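Local atomic coordinates of Esterase/lipase (Lactobacillus rhamnosus, PDB entry 4OUK), a protein that probably hydrolyses carboxylic esters, as an esterase or lipase of the alpha/beta-hydrolase fold. Residues 141-146 with 181-186. The protein carries 1 engineered substitution. Sequence-based numbering, arbitrary orientation.
With C63 ((2R)-2,3-bis(hexyloxy)propyl hydrogen (S)-pentylphosphonate), chain B.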
ATOM      1  N   LEU A 141       8.486   5.805   4.547  1.00 18.31           N
ATOM      2  CA  LEU A 141       7.427   5.998   3.578  1.00 18.90           C
ATOM      3  C   LEU A 141       6.546   4.737   3.505  1.00 18.78           C
ATOM      4  O   LEU A 141       6.970   3.648   3.109  1.00 17.35           O
ATOM      5  CB  LEU A 141       8.049   6.349   2.221  1.00 17.89           C
ATOM      6  CG  LEU A 141       7.045   6.302   1.025  1.00 20.35           C
ATOM      7  CD1 LEU A 141       5.926   7.311   1.117  1.00 18.41           C
ATOM      8  CD2 LEU A 141       7.830   6.496  -0.247  1.00 21.95           C
ATOM      9  N   LEU A 142       5.305   4.877   3.933  1.00 20.60           N
ATOM     10  CA  LEU A 142       4.311   3.816   3.739  1.00 19.22           C
ATOM     11  C   LEU A 142       3.524   4.070   2.451  1.00 22.11           C
ATOM     12  O   LEU A 142       2.938   5.153   2.246  1.00 20.25           O
ATOM     13  CB  LEU A 142       3.355   3.764   4.886  1.00 19.67           C
ATOM     14  CG  LEU A 142       2.204   2.801   4.903  1.00 21.75           C
ATOM     15  CD1 LEU A 142       2.694   1.358   4.956  1.00 23.94           C
ATOM     16  CD2 LEU A 142       1.246   3.103   6.046  1.00 19.66           C
ATOM     17  N   THR A 143       3.452   3.062   1.582  1.00 21.17           N
ATOM     18  CA  THR A 143       2.697   3.238   0.357  1.00 20.89           C
ATOM     19  C   THR A 143       1.975   1.990  -0.070  1.00 18.89           C
ATOM     20  O   THR A 143       2.341   0.875   0.333  1.00 17.84           O
ATOM     21  CB  THR A 143       3.627   3.673  -0.771  1.00 22.43           C
ATOM     22  OG1 THR A 143       2.845   4.025  -1.920  1.00 19.09           O
ATOM     23  CG2 THR A 143       4.614   2.537  -1.150  1.00 23.30           C
ATOM     24  N   GLY A 144       0.909   2.155  -0.823  1.00 19.34           N
ATOM     25  CA  GLY A 144       0.156   1.006  -1.246  1.00 18.44           C
ATOM     26  C   GLY A 144      -0.636   1.395  -2.444  1.00 19.49           C
ATOM     27  O   GLY A 144      -0.983   2.600  -2.600  1.00 17.89           O
ATOM     28  N   ASP A 145      -0.973   0.397  -3.245  1.00 17.29           N
ATOM     29  CA  ASP A 145      -1.747   0.633  -4.480  1.00 19.71           C
ATOM     30  C   ASP A 145      -3.096  -0.074  -4.504  1.00 19.95           C
ATOM     31  O   ASP A 145      -3.177  -1.240  -4.129  1.00 20.39           O
ATOM     32  CB  ASP A 145      -0.955   0.285  -5.739  1.00 19.01           C
ATOM     33  CG  ASP A 145      -0.565  -1.169  -5.805  1.00 22.25           C
ATOM     34  OD1 ASP A 145       0.287  -1.655  -5.013  1.00 19.48           O
ATOM     35  OD2 ASP A 145      -1.145  -1.856  -6.661  1.00 22.81           O
ATOM     36  N   SER A 146      -4.145   0.668  -4.925  1.00 23.50           N
ATOM     37  CA  SER A 146      -5.525   0.142  -5.026  1.00 23.61           C
ATOM     38  C   SER A 146      -6.070  -0.372  -3.610  1.00 22.34           C
ATOM     39  O   SER A 146      -6.206   0.415  -2.627  1.00 20.35           O
ATOM     40  CB  SER A 146      -5.542  -0.913  -6.177  1.00 26.03           C
ATOM     41  OG  SER A 146      -6.880  -1.247  -6.625  1.00 25.40           O
ATOM     42  N   ALA A 181       1.729   7.457   1.009  1.00 17.56           N
ATOM     43  CA  ALA A 181       1.453   7.677  -0.412  1.00 18.42           C
ATOM     44  C   ALA A 181       0.518   6.608  -0.925  1.00 20.44           C
ATOM     45  O   ALA A 181       0.859   5.429  -0.885  1.00 19.62           O
ATOM     46  CB  ALA A 181       2.751   7.675  -1.249  1.00 19.20           C
ATOM     47  N   LEU A 182      -0.642   7.026  -1.376  1.00 19.22           N
ATOM     48  CA  LEU A 182      -1.681   6.137  -1.830  1.00 22.23           C
ATOM     49  C   LEU A 182      -1.739   6.207  -3.351  1.00 21.12           C
ATOM     50  O   LEU A 182      -1.929   7.278  -3.904  1.00 20.01           O
ATOM     51  CB  LEU A 182      -3.029   6.555  -1.246  1.00 21.92           C
ATOM     52  CG  LEU A 182      -3.083   6.650   0.281  1.00 25.17           C
ATOM     53  CD1 LEU A 182      -4.504   6.968   0.766  1.00 25.99           C
ATOM     54  CD2 LEU A 182      -2.588   5.371   0.952  1.00 24.36           C
ATOM     55  N   VAL A 183      -1.576   5.069  -3.996  1.00 19.08           N
ATOM     56  CA  VAL A 183      -1.573   4.980  -5.459  1.00 20.31           C
ATOM     57  C   VAL A 183      -2.932   4.372  -5.903  1.00 21.18           C
ATOM     58  O   VAL A 183      -3.258   3.213  -5.580  1.00 21.04           O
ATOM     59  CB  VAL A 183      -0.333   4.216  -6.029  1.00 20.31           C
ATOM     60  CG1 VAL A 183      -0.444   4.114  -7.530  1.00 22.54           C
ATOM     61  CG2 VAL A 183       0.973   4.907  -5.670  1.00 21.37           C
ATOM     62  N   CYS A 184      -3.705   5.193  -6.651  1.00 21.05           N
ATOM     63  CA  CYS A 184      -5.090   4.897  -7.007  1.00 23.45           C
ATOM     64  C   CYS A 184      -5.822   4.103  -5.890  1.00 22.68           C
ATOM     65  O   CYS A 184      -6.325   2.990  -6.145  1.00 20.54           O
ATOM     66  CB  CYS A 184      -5.125   4.051  -8.236  1.00 27.14           C
ATOM     67  SG  CYS A 184      -4.285   4.824  -9.586  1.00 30.91           S
ATOM     68  N   PRO A 185      -5.842   4.652  -4.658  1.00 22.33           N
ATOM     69  CA  PRO A 185      -6.441   3.869  -3.585  1.00 22.83           C
ATOM     70  C   PRO A 185      -7.937   3.675  -3.775  1.00 24.67           C
ATOM     71  O   PRO A 185      -8.587   4.521  -4.439  1.00 25.29           O
ATOM     72  CB  PRO A 185      -6.238   4.779  -2.392  1.00 21.90           C
ATOM     73  CG  PRO A 185      -6.367   6.180  -2.999  1.00 21.07           C
ATOM     74  CD  PRO A 185      -5.546   6.040  -4.228  1.00 22.41           C
ATOM     75  N   VAL A 186      -8.462   2.584  -3.189  1.00 24.85           N
ATOM     76  CA  VAL A 186      -9.917   2.387  -2.961  1.00 25.22           C
ATOM     77  C   VAL A 186     -10.152   2.541  -1.471  1.00 23.84           C
ATOM     78  O   VAL A 186     -10.286   1.578  -0.777  1.00 24.02           O
ATOM     79  CB  VAL A 186     -10.346   1.035  -3.551  1.00 25.26           C
ATOM     80  CG1 VAL A 186     -11.839   0.776  -3.383  1.00 28.86           C
ATOM     81  CG2 VAL A 186     -10.106   1.104  -5.041  1.00 28.68           C
TER
HETATM   82  P5  C63 B 401      -7.364  -2.736  -6.892  0.50 20.24           P
HETATM   83  O11 C63 B 401      -6.626  -3.511  -5.887  0.50 15.20           O
HETATM   84  C6  C63 B 401      -9.150  -2.973  -6.814  0.50 22.21           C
HETATM   85  C7  C63 B 401      -9.652  -2.621  -5.449  0.50 23.91           C
HETATM   86  C8  C63 B 401     -11.143  -2.360  -5.420  0.50 25.29           C
HETATM   87  C9  C63 B 401     -11.949  -3.637  -5.432  0.50 25.70           C
HETATM   88  C10 C63 B 401     -11.801  -4.334  -6.746  0.50 27.30           C
HETATM   89  O4  C63 B 401      -6.925  -3.029  -8.389  0.50 24.43           O
HETATM   90  C3  C63 B 401      -7.689  -4.084  -8.964  0.50 32.94           C
HETATM   91  C2  C63 B 401      -9.031  -3.644  -9.575  0.50 36.14           C
HETATM   92  O13 C63 B 401     -10.054  -4.655  -9.445  0.50 36.20           O
HETATM   93  C14 C63 B 401     -10.818  -4.890 -10.636  0.50 33.05           C
HETATM   94  C15 C63 B 401     -10.191  -5.984 -11.514  0.50 30.95           C
HETATM   95  C16 C63 B 401     -10.702  -7.375 -11.154  0.50 29.14           C
HETATM   96  C17 C63 B 401      -9.683  -8.498 -11.358  0.50 24.89           C
HETATM   97  C1  C63 B 401      -8.855  -3.300 -11.052  0.50 38.70           C
HETATM   98  O20 C63 B 401     -10.119  -3.222 -11.734  0.50 40.34           O
HETATM   99  C21 C63 B 401     -10.220  -2.087 -12.626  0.50 36.62           C
HETATM  100  C22 C63 B 401     -11.588  -1.992 -13.329  0.50 36.99           C
HETATM  101  C23 C63 B 401     -12.756  -2.602 -12.556  0.50 37.95           C
HETATM  102  C24 C63 B 401     -13.966  -2.915 -13.451  0.50 37.93           C
HETATM  103  C25 C63 B 401     -14.189  -4.430 -13.570  0.50 38.15           C
HETATM  104  C26 C63 B 401     -15.336  -4.941 -12.723  0.50 36.75           C
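Thr-143 and Ala-181 face each other on two parallel strands, and the Ala-181 carbonyl oxygen is gripped twice. Gly-144 N bonds to it at 3.3 Å, while Thr-143 OG1 donates from above the carbonyl plane, 38° out of it, at only 2.6 Å. The hydroxyl reaches this oxygen because chi1 (-172°) sets OG1 opposite its own backbone N; it also lies 3.7 Å from Ala-181 CB. A valine here would probably leave this carbonyl with the glycine amide as its one remaining donor across the strands. On the same face, Leu-141 CD1 meets Ala-181 CB at 4.0 Å, and Met-297 of helix 288-311 touches both side chains.

Between the segments the ladder runs from Ala-181 N to Leu-142 O, continues with Val-183 N to Gly-144 O, and ends with Ser-146 N to Val-183 O at 2.8 Å. Beyond it the pairing is looser: Val-186 N reaches Ser-146 O at 3.2 Å, from well above the carbonyl plane. At this end both segments meet the inhibitor: Ser-146 OG is bonded covalently to P5 of C63, and Val-186 CG2 lies 3.6 Å from C8 of its pentyl chain. His-278 hydrogen-bonds to Ser-146 OG. The positive phi of Ser-146 (60°), between strand 140-145 and helix 147-160, fits the nucleophile elbow of an alpha/beta hydrolase, with Ser-146, His-278 and Asp-243 as the probable catalytic triad.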